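Local coordinates for oxidoreductase (Methanosarcina mazei, PDB 3KA7), which binds flavin-adenine dinucleotide and probably works as an oxidoreductase of the flavin-containing amine oxidase family, at residues 15-20 and 200-205; 25-30 and 237-242; 221-226 and 231-236; 255-260 and 389-394. All coordinates share one frame; numbering follows the deposited sequence.

Interaction 1. Residues 15-20 and 200-205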
loop_
_atom_site.group_PDB
_atom_site.type_symbol
_atom_site.label_atom_id
_atom_site.label_comp_id
_atom_site.label_asym_id
_atom_site.label_seq_id
_atom_site.Cartn_x
_atom_site.Cartn_y
_atom_site.Cartn_z
ATOM N N SER A 15 9.176 -12.708 4.182
ATOM C CA SER A 15 10.575 -13.102 4.361
ATOM C C SER A 15 10.704 -14.372 5.181
ATOM O O SER A 15 11.433 -15.302 4.804
ATOM C CB SER A 15 11.343 -11.983 5.049
ATOM O OG SER A 15 11.388 -10.844 4.214
ATOM N N ALA A 16 9.996 -14.416 6.300
ATOM C CA ALA A 16 10.070 -15.582 7.188
ATOM C C ALA A 16 9.563 -16.840 6.491
ATOM O O ALA A 16 10.165 -17.931 6.627
ATOM C CB ALA A 16 9.286 -15.320 8.477
ATOM N N ALA A 17 8.464 -16.703 5.753
ATOM C CA ALA A 17 7.892 -17.844 5.019
ATOM C C ALA A 17 8.887 -18.384 3.993
ATOM O O ALA A 17 9.141 -19.595 3.948
ATOM C CB ALA A 17 6.575 -17.467 4.352
ATOM N N ARG A 18 9.474 -17.500 3.185
ATOM C CA ARG A 18 10.440 -17.946 2.180
ATOM C C ARG A 18 11.735 -18.490 2.796
ATOM O O ARG A 18 12.259 -19.511 2.345
ATOM C CB ARG A 18 10.762 -16.820 1.186
ATOM C CG ARG A 18 11.779 -17.225 0.117
ATOM C CD ARG A 18 11.151 -18.157 -0.904
ATOM N NE ARG A 18 12.158 -18.850 -1.704
ATOM C CZ ARG A 18 12.747 -19.987 -1.337
ATOM N NH1 ARG A 18 12.426 -20.568 -0.183
ATOM N NH2 ARG A 18 13.652 -20.549 -2.124
ATOM N N LEU A 19 12.261 -17.812 3.807
ATOM C CA LEU A 19 13.514 -18.257 4.432
ATOM C C LEU A 19 13.376 -19.611 5.127
ATOM O O LEU A 19 14.295 -20.436 5.090
ATOM C CB LEU A 19 14.044 -17.224 5.430
ATOM C CG LEU A 19 14.585 -15.947 4.805
ATOM C CD1 LEU A 19 14.816 -14.926 5.907
ATOM C CD2 LEU A 19 15.864 -16.211 4.000
ATOM N N SER A 20 12.238 -19.834 5.772
ATOM C CA SER A 20 12.016 -21.116 6.451
ATOM C C SER A 20 11.864 -22.258 5.439
ATOM O O SER A 20 12.360 -23.366 5.645
ATOM C CB SER A 20 10.818 -21.043 7.399
ATOM O OG SER A 20 9.604 -20.859 6.711
ATOM N N ASP A 200 -2.701 -15.015 8.087
ATOM C CA ASP A 200 -2.891 -16.367 8.626
ATOM C C ASP A 200 -2.211 -17.427 7.744
ATOM O O ASP A 200 -1.554 -18.354 8.244
ATOM C CB ASP A 200 -4.384 -16.684 8.724
ATOM C CG ASP A 200 -5.060 -16.005 9.898
ATOM O OD1 ASP A 200 -4.365 -15.392 10.728
ATOM O OD2 ASP A 200 -6.303 -16.108 9.997
ATOM N N ALA A 201 -2.381 -17.301 6.434
ATOM C CA ALA A 201 -1.783 -18.246 5.489
ATOM C C ALA A 201 -0.261 -18.279 5.600
ATOM O O ALA A 201 0.349 -19.350 5.565
ATOM C CB ALA A 201 -2.215 -17.933 4.044
ATOM N N LEU A 202 0.358 -17.106 5.733
ATOM C CA LEU A 202 1.802 -17.044 5.893
ATOM C C LEU A 202 2.262 -17.623 7.229
ATOM O O LEU A 202 3.305 -18.267 7.305
ATOM C CB LEU A 202 2.281 -15.598 5.775
ATOM C CG LEU A 202 2.218 -15.051 4.352
ATOM C CD1 LEU A 202 2.359 -13.517 4.364
ATOM C CD2 LEU A 202 3.311 -15.694 3.476
ATOM N N GLU A 203 1.497 -17.366 8.288
ATOM C CA GLU A 203 1.846 -17.917 9.596
ATOM C C GLU A 203 1.820 -19.441 9.551
ATOM O O GLU A 203 2.660 -20.101 10.154
ATOM C CB GLU A 203 0.900 -17.407 10.674
ATOM C CG GLU A 203 1.115 -15.936 11.017
ATOM C CD GLU A 203 0.054 -15.400 11.964
ATOM O OE1 GLU A 203 -1.140 -15.768 11.828
ATOM O OE2 GLU A 203 0.407 -14.598 12.845
ATOM N N THR A 204 0.856 -19.990 8.831
ATOM C CA THR A 204 0.784 -21.449 8.653
ATOM C C THR A 204 2.036 -22.029 7.990
ATOM O O THR A 204 2.571 -23.052 8.433
ATOM C CB THR A 204 -0.484 -21.842 7.870
ATOM O OG1 THR A 204 -1.634 -21.487 8.648
ATOM C CG2 THR A 204 -0.513 -23.343 7.606
ATOM N N VAL A 205 2.511 -21.377 6.933
ATOM C CA VAL A 205 3.707 -21.817 6.208
ATOM C C VAL A 205 4.948 -21.706 7.084
ATOM O O VAL A 205 5.807 -22.594 7.097
ATOM C CB VAL A 205 3.904 -20.974 4.923
ATOM C CG1 VAL A 205 5.252 -21.280 4.265
ATOM C CG2 VAL A 205 2.756 -21.218 3.962
#

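Interaction 2. Residues 25-30 and 237-242. With FAD (flavin-adenine dinucleotide), chain B.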
loop_
_atom_site.group_PDB
_atom_site.type_symbol
_atom_site.label_atom_id
_atom_site.label_comp_id
_atom_site.label_asym_id
_atom_site.label_seq_id
_atom_site.Cartn_x
_atom_site.Cartn_y
_atom_site.Cartn_z
ATOM N N GLU A 25 16.825 -21.529 9.846
ATOM C CA GLU A 25 16.161 -21.381 11.131
ATOM C C GLU A 25 15.727 -19.932 11.191
ATOM O O GLU A 25 16.558 -19.048 11.025
ATOM C CB GLU A 25 17.118 -21.639 12.296
ATOM C CG GLU A 25 17.595 -23.077 12.465
ATOM C CD GLU A 25 18.333 -23.280 13.785
ATOM O OE1 GLU A 25 18.239 -22.394 14.673
ATOM O OE2 GLU A 25 18.996 -24.330 13.942
ATOM N N VAL A 26 14.444 -19.696 11.417
ATOM C CA VAL A 26 13.916 -18.330 11.449
ATOM C C VAL A 26 13.104 -18.046 12.707
ATOM O O VAL A 26 12.219 -18.828 13.087
ATOM C CB VAL A 26 13.041 -18.017 10.201
ATOM C CG1 VAL A 26 13.797 -18.294 8.920
ATOM C CG2 VAL A 26 11.746 -18.803 10.228
ATOM N N GLU A 27 13.400 -16.921 13.352
ATOM C CA GLU A 27 12.570 -16.429 14.447
ATOM C C GLU A 27 12.170 -14.995 14.137
ATOM O O GLU A 27 13.025 -14.189 13.760
ATOM C CB GLU A 27 13.323 -16.474 15.768
ATOM C CG GLU A 27 13.753 -17.876 16.152
ATOM C CD GLU A 27 14.258 -17.947 17.566
ATOM O OE1 GLU A 27 13.558 -17.437 18.471
ATOM O OE2 GLU A 27 15.351 -18.514 17.770
ATOM N N VAL A 28 10.880 -14.707 14.286
ATOM C CA VAL A 28 10.338 -13.367 14.033
ATOM C C VAL A 28 9.995 -12.722 15.358
ATOM O O VAL A 28 9.356 -13.351 16.182
ATOM C CB VAL A 28 9.046 -13.448 13.212
ATOM C CG1 VAL A 28 8.583 -12.043 12.807
ATOM C CG2 VAL A 28 9.269 -14.334 11.966
ATOM N N PHE A 29 10.407 -11.468 15.557
ATOM C CA PHE A 29 10.087 -10.749 16.783
ATOM C C PHE A 29 9.182 -9.558 16.484
ATOM O O PHE A 29 9.565 -8.656 15.744
ATOM C CB PHE A 29 11.369 -10.299 17.485
ATOM C CG PHE A 29 12.255 -11.447 17.901
ATOM C CD1 PHE A 29 12.235 -11.921 19.205
ATOM C CD2 PHE A 29 13.078 -12.065 16.981
ATOM C CE1 PHE A 29 13.044 -12.991 19.584
ATOM C CE2 PHE A 29 13.895 -13.138 17.356
ATOM C CZ PHE A 29 13.866 -13.596 18.656
ATOM N N GLU A 30 7.980 -9.584 17.043
ATOM C CA GLU A 30 6.988 -8.530 16.825
ATOM C C GLU A 30 6.627 -7.857 18.152
ATOM O O GLU A 30 6.325 -8.535 19.151
ATOM C CB GLU A 30 5.727 -9.119 16.181
ATOM C CG GLU A 30 4.494 -8.221 16.281
ATOM C CD GLU A 30 4.684 -6.916 15.527
ATOM O OE1 GLU A 30 5.249 -6.972 14.417
ATOM O OE2 GLU A 30 4.300 -5.846 16.053
ATOM N N ARG A 237 17.189 -9.781 25.758
ATOM C CA ARG A 237 17.855 -11.048 25.505
ATOM C C ARG A 237 18.561 -11.011 24.153
ATOM O O ARG A 237 18.010 -10.507 23.169
ATOM C CB ARG A 237 16.854 -12.203 25.545
ATOM C CG ARG A 237 16.144 -12.338 26.878
ATOM C CD ARG A 237 15.506 -13.710 27.035
ATOM N NE ARG A 237 14.326 -13.862 26.192
ATOM C CZ ARG A 237 13.184 -13.219 26.400
ATOM N NH1 ARG A 237 13.076 -12.369 27.416
ATOM N NH2 ARG A 237 12.152 -13.413 25.587
ATOM N N ILE A 238 19.780 -11.541 24.114
ATOM C CA ILE A 238 20.559 -11.594 22.883
ATOM C C ILE A 238 20.163 -12.803 22.044
ATOM O O ILE A 238 20.065 -13.916 22.560
ATOM C CB ILE A 238 22.066 -11.678 23.178
ATOM C CG1 ILE A 238 22.565 -10.368 23.794
ATOM C CG2 ILE A 238 22.846 -12.008 21.918
ATOM C CD1 ILE A 238 24.016 -10.435 24.267
ATOM N N HIS A 239 19.928 -12.583 20.754
ATOM C CA HIS A 239 19.696 -13.679 19.818
ATOM C C HIS A 239 20.695 -13.584 18.683
ATOM O O HIS A 239 20.713 -12.599 17.949
ATOM C CB HIS A 239 18.275 -13.637 19.249
ATOM C CG HIS A 239 17.210 -13.857 20.272
ATOM N ND1 HIS A 239 16.720 -12.843 21.065
ATOM C CD2 HIS A 239 16.542 -14.976 20.635
ATOM C CE1 HIS A 239 15.793 -13.328 21.873
ATOM N NE2 HIS A 239 15.668 -14.619 21.633
ATOM N N ASP A 240 21.527 -14.608 18.539
ATOM C CA ASP A 240 22.500 -14.662 17.453
ATOM C C ASP A 240 21.827 -14.844 16.103
ATOM O O ASP A 240 20.780 -15.481 16.000
ATOM C CB ASP A 240 23.475 -15.822 17.670
ATOM C CG ASP A 240 24.301 -15.666 18.924
ATOM O OD1 ASP A 240 24.376 -14.540 19.464
ATOM O OD2 ASP A 240 24.886 -16.675 19.367
ATOM N N ALA A 241 22.444 -14.293 15.064
ATOM C CA ALA A 241 21.936 -14.469 13.717
ATOM C C ALA A 241 23.021 -14.227 12.681
ATOM O O ALA A 241 23.874 -13.356 12.842
ATOM C CB ALA A 241 20.752 -13.531 13.468
ATOM N N ASP A 242 22.963 -15.001 11.608
ATOM C CA ASP A 242 23.832 -14.839 10.463
ATOM C C ASP A 242 23.199 -13.865 9.481
ATOM O O ASP A 242 23.876 -13.252 8.652
ATOM C CB ASP A 242 24.000 -16.199 9.788
ATOM C CG ASP A 242 24.632 -17.227 10.714
ATOM O OD1 ASP A 242 25.781 -16.981 11.143
ATOM O OD2 ASP A 242 23.980 -18.263 11.017
HETATM P PA FAD B . 4.552 -2.943 8.638
HETATM O O1A FAD B . 5.133 -1.557 8.744
HETATM O O2A FAD B . 3.057 -3.035 8.438
HETATM O O5B FAD B . 4.948 -3.780 9.949
HETATM C C5B FAD B . 6.098 -3.414 10.702
HETATM C C4B FAD B . 5.992 -4.248 11.982
HETATM O O4B FAD B . 7.126 -4.071 12.807
HETATM C C3B FAD B . 4.763 -3.839 12.799
HETATM O O3B FAD B . 3.945 -4.969 13.059
HETATM C C2B FAD B . 5.358 -3.267 14.088
HETATM O O2B FAD B . 4.549 -3.500 15.225
HETATM C C1B FAD B . 6.707 -3.973 14.165
HETATM N N9A FAD B . 7.752 -3.242 14.894
HETATM C C8A FAD B . 8.073 -1.901 14.857
HETATM N N7A FAD B . 9.162 -1.705 15.656
HETATM C C5A FAD B . 9.517 -2.909 16.183
HETATM C C6A FAD B . 10.515 -3.294 17.065
HETATM N N6A FAD B . 11.434 -2.417 17.458
HETATM N N1A FAD B . 10.620 -4.623 17.422
HETATM C C2A FAD B . 9.743 -5.566 16.928
HETATM N N3A FAD B . 8.745 -5.182 16.056
HETATM C C4A FAD B . 8.646 -3.873 15.706
HETATM N N1 FAD B . -1.636 -1.724 0.567
HETATM C C2 FAD B . -2.242 -2.485 -0.418
HETATM O O2 FAD B . -1.568 -3.282 -1.083
HETATM N N3 FAD B . -3.597 -2.321 -0.664
HETATM C C4 FAD B . -4.344 -1.408 0.061
HETATM O O4 FAD B . -5.547 -1.258 -0.151
HETATM C C4X FAD B . -3.736 -0.641 1.044
HETATM N N5 FAD B . -4.475 0.290 1.761
HETATM C C5X FAD B . -3.854 1.036 2.748
HETATM C C6 FAD B . -4.586 1.964 3.490
HETATM C C7 FAD B . -3.972 2.700 4.496
HETATM C C7M FAD B . -4.789 3.699 5.278
HETATM C C8 FAD B . -2.621 2.505 4.748
HETATM C C8M FAD B . -1.918 3.286 5.821
HETATM C C9 FAD B . -1.883 1.588 4.004
HETATM C C9A FAD B . -2.502 0.844 3.005
HETATM N N10 FAD B . -1.768 -0.072 2.262
HETATM C C10 FAD B . -2.380 -0.817 1.291
HETATM C "C1'" FAD B . -0.295 -0.228 2.452
HETATM C "C2'" FAD B . -0.038 -1.461 3.326
HETATM O "O2'" FAD B . -0.922 -1.444 4.443
HETATM C "C3'" FAD B . 1.416 -1.447 3.789
HETATM O "O3'" FAD B . 2.258 -1.161 2.678
HETATM C "C4'" FAD B . 1.916 -2.741 4.425
HETATM O "O4'" FAD B . 1.025 -3.233 5.405
HETATM C "C5'" FAD B . 3.239 -2.410 5.107
HETATM O "O5'" FAD B . 3.858 -3.630 5.432
HETATM P P FAD B . 5.367 -3.653 5.926
HETATM O O1P FAD B . 6.030 -4.903 5.400
HETATM O O2P FAD B . 6.094 -2.362 5.609
HETATM O O3P FAD B . 5.320 -3.820 7.526
#

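Interaction 3. Residues 221-226 and 231-236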
loop_
_atom_site.group_PDB
_atom_site.type_symbol
_atom_site.label_atom_id
_atom_site.label_comp_id
_atom_site.label_asym_id
_atom_site.label_seq_id
_atom_site.Cartn_x
_atom_site.Cartn_y
_atom_site.Cartn_z
ATOM N N LYS A 221 17.950 -3.423 19.657
ATOM C CA LYS A 221 19.253 -3.217 19.070
ATOM C C LYS A 221 19.580 -4.278 18.029
ATOM O O LYS A 221 19.194 -5.443 18.170
ATOM C CB LYS A 221 20.328 -3.201 20.174
ATOM C CG LYS A 221 21.738 -2.988 19.663
ATOM C CD LYS A 221 22.757 -2.913 20.812
ATOM C CE LYS A 221 24.174 -2.914 20.259
ATOM N NZ LYS A 221 25.209 -2.589 21.283
ATOM N N ILE A 222 20.275 -3.864 16.978
ATOM C CA ILE A 222 20.865 -4.808 16.039
ATOM C C ILE A 222 22.355 -4.909 16.358
ATOM O O ILE A 222 23.072 -3.901 16.348
ATOM C CB ILE A 222 20.651 -4.372 14.569
ATOM C CG1 ILE A 222 19.158 -4.390 14.224
ATOM C CG2 ILE A 222 21.436 -5.270 13.617
ATOM C CD1 ILE A 222 18.816 -3.750 12.856
ATOM N N LEU A 223 22.818 -6.121 16.656
ATOM C CA LEU A 223 24.225 -6.318 16.987
ATOM C C LEU A 223 25.054 -6.431 15.720
ATOM O O LEU A 223 24.729 -7.215 14.825
ATOM C CB LEU A 223 24.407 -7.580 17.823
ATOM C CG LEU A 223 23.497 -7.745 19.033
ATOM C CD1 LEU A 223 23.624 -9.166 19.551
ATOM C CD2 LEU A 223 23.861 -6.734 20.108
ATOM N N ILE A 224 26.116 -5.633 15.649
ATOM C CA ILE A 224 27.002 -5.607 14.506
ATOM C C ILE A 224 28.415 -5.922 14.980
ATOM O O ILE A 224 28.896 -5.327 15.945
ATOM C CB ILE A 224 27.026 -4.220 13.854
ATOM C CG1 ILE A 224 25.620 -3.817 13.386
ATOM C CG2 ILE A 224 28.004 -4.197 12.687
ATOM C CD1 ILE A 224 25.133 -4.592 12.201
ATOM N N GLU A 225 29.073 -6.857 14.306
ATOM C CA GLU A 225 30.449 -7.207 14.641
ATOM C C GLU A 225 31.303 -7.155 13.388
ATOM O O GLU A 225 31.085 -7.921 12.448
ATOM C CB GLU A 225 30.505 -8.593 15.271
ATOM C CG GLU A 225 29.784 -8.682 16.610
ATOM C CD GLU A 225 29.808 -10.076 17.203
ATOM O OE1 GLU A 225 30.797 -10.813 16.977
ATOM O OE2 GLU A 225 28.835 -10.438 17.899
ATOM N N ASN A 226 32.253 -6.226 13.369
ATOM C CA ASN A 226 33.126 -6.037 12.214
ATOM C C ASN A 226 32.379 -5.757 10.911
ATOM O O ASN A 226 32.689 -6.338 9.866
ATOM C CB ASN A 226 34.062 -7.244 12.043
ATOM C CG ASN A 226 35.128 -7.325 13.127
ATOM O OD1 ASN A 226 35.044 -8.156 14.032
ATOM N ND2 ASN A 226 36.147 -6.469 13.036
ATOM N N GLY A 231 23.322 -10.433 15.147
ATOM C CA GLY A 231 22.172 -10.775 15.955
ATOM C C GLY A 231 21.368 -9.562 16.368
ATOM O O GLY A 231 21.533 -8.476 15.801
ATOM N N ILE A 232 20.487 -9.760 17.346
ATOM C CA ILE A 232 19.659 -8.682 17.869
ATOM C C ILE A 232 19.467 -8.817 19.369
ATOM O O ILE A 232 19.703 -9.878 19.949
ATOM C CB ILE A 232 18.249 -8.679 17.240
ATOM C CG1 ILE A 232 17.464 -9.931 17.660
ATOM C CG2 ILE A 232 18.335 -8.547 15.724
ATOM C CD1 ILE A 232 16.023 -9.937 17.192
ATOM N N ILE A 233 19.026 -7.732 19.989
ATOM C CA ILE A 233 18.541 -7.790 21.354
ATOM C C ILE A 233 17.036 -7.569 21.352
ATOM O O ILE A 233 16.551 -6.541 20.872
ATOM C CB ILE A 233 19.201 -6.720 22.233
ATOM C CG1 ILE A 233 20.717 -6.909 22.234
ATOM C CG2 ILE A 233 18.628 -6.778 23.644
ATOM C CD1 ILE A 233 21.469 -5.785 22.924
ATOM N N ALA A 234 16.295 -8.540 21.875
ATOM C CA ALA A 234 14.851 -8.411 21.965
ATOM C C ALA A 234 14.431 -8.718 23.388
ATOM O O ALA A 234 14.779 -9.767 23.934
ATOM C CB ALA A 234 14.169 -9.341 20.992
ATOM N N ASP A 235 13.700 -7.787 23.988
ATOM C CA ASP A 235 13.349 -7.872 25.402
ATOM C C ASP A 235 14.546 -8.215 26.287
ATOM O O ASP A 235 14.461 -9.054 27.189
ATOM C CB ASP A 235 12.177 -8.828 25.628
ATOM C CG ASP A 235 10.841 -8.099 25.703
ATOM O OD1 ASP A 235 10.558 -7.226 24.839
ATOM O OD2 ASP A 235 10.068 -8.395 26.638
ATOM N N ASP A 236 15.658 -7.537 26.016
ATOM C CA ASP A 236 16.866 -7.620 26.837
ATOM C C ASP A 236 17.576 -8.978 26.742
ATOM O O ASP A 236 18.462 -9.289 27.541
ATOM C CB ASP A 236 16.557 -7.235 28.287
ATOM C CG ASP A 236 15.876 -5.872 28.394
ATOM O OD1 ASP A 236 16.131 -4.997 27.532
ATOM O OD2 ASP A 236 15.071 -5.681 29.330
#

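Interaction 4. Residues 255-260 and 389-394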
loop_
_atom_site.group_PDB
_atom_site.type_symbol
_atom_site.label_atom_id
_atom_site.label_comp_id
_atom_site.label_asym_id
_atom_site.label_seq_id
_atom_site.Cartn_x
_atom_site.Cartn_y
_atom_site.Cartn_z
ATOM N N VAL A 255 18.188 3.594 13.498
ATOM C CA VAL A 255 18.176 3.852 14.941
ATOM C C VAL A 255 18.637 2.617 15.722
ATOM O O VAL A 255 19.384 2.726 16.699
ATOM C CB VAL A 255 16.783 4.330 15.423
ATOM C CG1 VAL A 255 16.756 4.502 16.953
ATOM C CG2 VAL A 255 16.411 5.651 14.724
ATOM N N LEU A 256 18.214 1.438 15.273
ATOM C CA LEU A 256 18.610 0.178 15.920
ATOM C C LEU A 256 20.107 -0.129 15.746
ATOM O O LEU A 256 20.670 -0.913 16.510
ATOM C CB LEU A 256 17.779 -0.999 15.378
ATOM C CG LEU A 256 16.302 -1.112 15.753
ATOM C CD1 LEU A 256 15.656 -2.366 15.123
ATOM C CD2 LEU A 256 16.113 -1.145 17.246
ATOM N N CYS A 257 20.732 0.484 14.740
ATOM C CA CYS A 257 22.148 0.276 14.421
ATOM C C CYS A 257 22.991 1.453 14.885
ATOM O O CYS A 257 24.144 1.613 14.463
ATOM C CB CYS A 257 22.336 0.159 12.904
ATOM S SG CYS A 257 21.647 -1.311 12.138
ATOM N N SER A 258 22.410 2.301 15.725
ATOM C CA SER A 258 23.009 3.604 15.995
ATOM C C SER A 258 24.447 3.533 16.503
ATOM O O SER A 258 25.270 4.376 16.154
ATOM C CB SER A 258 22.119 4.428 16.938
ATOM O OG SER A 258 21.861 3.748 18.138
ATOM N N GLU A 259 24.740 2.523 17.315
ATOM C CA GLU A 259 26.076 2.369 17.908
ATOM C C GLU A 259 27.148 1.958 16.903
ATOM O O GLU A 259 28.351 2.120 17.155
ATOM C CB GLU A 259 26.024 1.351 19.040
ATOM C CG GLU A 259 25.527 1.910 20.345
ATOM C CD GLU A 259 25.408 0.844 21.414
ATOM O OE1 GLU A 259 24.483 0.010 21.335
ATOM O OE2 GLU A 259 26.242 0.840 22.336
ATOM N N ALA A 260 26.718 1.435 15.758
ATOM C CA ALA A 260 27.658 0.919 14.773
ATOM C C ALA A 260 27.825 1.838 13.569
ATOM O O ALA A 260 28.786 1.716 12.810
ATOM C CB ALA A 260 27.238 -0.477 14.326
ATOM N N THR A 389 21.958 -2.199 3.440
ATOM C CA THR A 389 22.410 -1.264 4.461
ATOM C C THR A 389 23.929 -1.297 4.450
ATOM O O THR A 389 24.527 -2.054 3.672
ATOM C CB THR A 389 21.893 -1.652 5.865
ATOM O OG1 THR A 389 22.570 -2.833 6.335
ATOM C CG2 THR A 389 20.380 -1.922 5.832
ATOM N N PRO A 390 24.564 -0.482 5.299
ATOM C CA PRO A 390 26.025 -0.475 5.379
ATOM C C PRO A 390 26.609 -1.779 5.919
ATOM O O PRO A 390 27.831 -1.973 5.871
ATOM C CB PRO A 390 26.311 0.673 6.362
ATOM C CG PRO A 390 25.139 1.582 6.212
ATOM C CD PRO A 390 23.968 0.659 6.015
ATOM N N PHE A 391 25.755 -2.667 6.423
ATOM C CA PHE A 391 26.223 -3.855 7.120
ATOM C C PHE A 391 25.864 -5.130 6.371
ATOM O O PHE A 391 24.705 -5.347 6.001
ATOM C CB PHE A 391 25.658 -3.897 8.539
ATOM C CG PHE A 391 25.885 -2.632 9.313
ATOM C CD1 PHE A 391 27.163 -2.275 9.726
ATOM C CD2 PHE A 391 24.824 -1.785 9.608
ATOM C CE1 PHE A 391 27.379 -1.096 10.441
ATOM C CE2 PHE A 391 25.037 -0.596 10.327
ATOM C CZ PHE A 391 26.309 -0.257 10.737
ATOM N N SER A 392 26.856 -5.987 6.152
ATOM C CA SER A 392 26.567 -7.270 5.529
ATOM C C SER A 392 25.627 -8.098 6.384
ATOM O O SER A 392 25.709 -8.078 7.610
ATOM C CB SER A 392 27.860 -8.041 5.231
ATOM O OG SER A 392 28.389 -7.548 4.024
ATOM N N GLY A 393 24.718 -8.814 5.728
ATOM C CA GLY A 393 23.777 -9.678 6.425
ATOM C C GLY A 393 22.591 -8.951 7.041
ATOM O O GLY A 393 21.773 -9.568 7.714
ATOM N N LEU A 394 22.505 -7.639 6.818
ATOM C CA LEU A 394 21.349 -6.859 7.269
ATOM C C LEU A 394 20.616 -6.256 6.081
ATOM O O LEU A 394 21.194 -5.457 5.336
ATOM C CB LEU A 394 21.795 -5.743 8.224
ATOM C CG LEU A 394 20.693 -4.762 8.646
ATOM C CD1 LEU A 394 19.595 -5.477 9.408
ATOM C CD2 LEU A 394 21.292 -3.642 9.473
#

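Interaction 1. Residues 15-20 and 200-205
Leu202 and Val205, neighbours one turn apart on helix 195-208, both close on Ala17 of helix 10-21, which follows the glycine-rich turn of a Rossmann-type dinucleotide-binding fold. Segments 15-20 and 200-205 run in nearly the same direction, at 27°, their axes 8.9 Å apart at closest approach. The small alanine faces the second helix and lets the larger side chains settle beside it. Leu202 comes first: it leaves its helix alongside the interface, and its CD2 methyl turns in to reach Ala17 CB at 3.8 Å. Val205 follows and points toward helix 10-21. Its CG1 stands opposite the backbone N (chi1 172°), and this turns that methyl onto Ala17 CB at 4.0 Å, so that the alanine carbon is touched by one methyl from each residue. The patch is buried, and Ala16 and Ser20 of the same helix pack against strand 25-29. At the C-terminal end of the contact the neighbours become polar. Val205 O accepts a hydrogen bond from Asn209 ND2. The Ser20 hydroxyl keeps instead to its own helix, where Ser20 OG lies 3.0 Å from Ala16 O.

Interaction 2. Residues 25-30 and 237-242
Phe29 drives one edge of its ring into the face of His239, and this aromatic pair is the tight part of the contact. Phe29 CZ stands 3.5 Å above the imidazole plane, over its centre, and Phe29 CE1 meets His239 CE1 at 3.6 Å; the planes, 56° apart, form a tilted edge-to-face stack. With CG anti to the carbonyl carbon (chi1 -65°), His239 presents one ring face to the CE1 and CZ end of Phe29. An alanine here would probably take away the imidazole face under the Phe29 edge and open a gap there, although His214 would still meet the phenyl ring. The looser side belongs to Glu27, whose OE1 stays 4.4 Å from His239 CD2 and is hydrogen-bonded instead to His214 NE2; Arg237 and Asp240 are exposed to solvent. Glu30 spans the adenosine ribose of FAD: O3B donates to Glu30 OE1 at 2.7 Å and O2B to Glu30 OE2 at 2.5 Å, the hydroxyl grip familiar from Rossmann folds. The contact joins two sheets: strand 25-29 lies between 212-214 and 2-6 in the parallel sheet, whose other side meets helix 10-21, while 237-240 is an outer strand of the three-stranded antiparallel sheet.

Interaction 3. Residues 221-226 and 231-236
Lys221, Ile222 and Leu223 pair with Ile233, Ile232 and Gly231 across a beta hairpin, strands 219-225 and 228-234, which supplies two strands of a three-stranded antiparallel sheet. Two backbone hydrogen bonds hold this part. Ile233 N gives to Lys221 O at 2.9 Å with a nearly straight N-H...O angle of 165°; Leu223 N gives to Gly231 O at 2.8 Å, more bent at 150°, approaching from above the carbonyl plane. Apolar contacts fill the face that carries Lys221, Leu223 and Ile233. With CG anti to the carbonyl carbon (chi1 -50°), Leu223 lays CD2 against Ile233 CG1 at 3.8 Å, the two side chains lying about at right angles, and the extended lysine chain passes Ile233 CD1 with its CD at 3.8 Å before NZ goes on to a salt bridge with Glu259. Leu223 also lies over Gly231, where a beta carbon would press on Leu223 CD1 and on the preceding carbonyl oxygen. A serine here would probably strip the leucine methyl from Ile233 CG1 and uncover the glycine backbone, leaving the lysine chain still against Ile233. On the other face, Ile222 and Ile232 meet more loosely, while packing against strand 2-6 beneath the hairpin; Ile232 also touches Val219, an FAD-binding residue. A weaker CA-H...O contact supplements the pairing: Ile232 CA lies 3.3 Å from Lys221 O.

Interaction 4. Residues 255-260 and 389-394
Thr389 OG1 is gripped by two backbone groups of its own loop, accepting from Phe391 N at 3.2 Å in an ST turn and donating to Leu394 O at 3.1 Å, reached from above the carbonyl plane. These bonds brace a type II beta turn from Phe391 to Leu394, with Gly393 taking the positive phi (79°) suited to its third position. The same loop carries Phe391 and Leu394, which meet the chain just beyond helix 250-256. The contact itself is apolar and buried. Cys257 reaches both residues: its SG touches Leu394 CD2 at 3.6 Å, and its CB lies 3.8 Å from Phe391 CE2. The sulfur also makes an oblique sulfur-aromatic contact, 4.9 Å from the centroid of the phenyl ring. With SG anti to the carbonyl carbon (chi1 -68°), the sulfur comes within reach of both the leucine methyl and the ring. Farther along, Ala260 CB meets Phe391 CZ at 3.7 Å, while Pro390 CB covers one face of the ring. The loop before strand 394-396, the last strand of the parallel sheet, is thereby fastened to the chain leaving the helix, and Ile224 of the neighbouring hairpin packs on both Ala260 and Phe391. At the ring's edge, in its plane, Ala260 O lies 3.8 Å from Phe391 CZ.

How the interactions relate
Interactions 2, 3 and 4 form a connected chain of contacts, with centres 9 Å apart between 2 and 3 and 10 Å between 3 and 4. Strand 237-240 adds to the hairpin through a probable hydrogen bond from His239 N to Ile232 O, and interaction 4 joins it by the Lys221-Glu259 salt bridge. Interaction 1, 15 Å from interaction 2, is tied to it by the packing of helix 10-21 on strand 25-29, successive elements of the Rossmann-type unit. Along the chain the segments of 1 and 2 alternate, 3 is nested inside the loop closed by 2, and 4 follows. Helix 195-208 thus meets the FAD-binding parallel sheet through helix 10-21, while the hairpin packs on it directly.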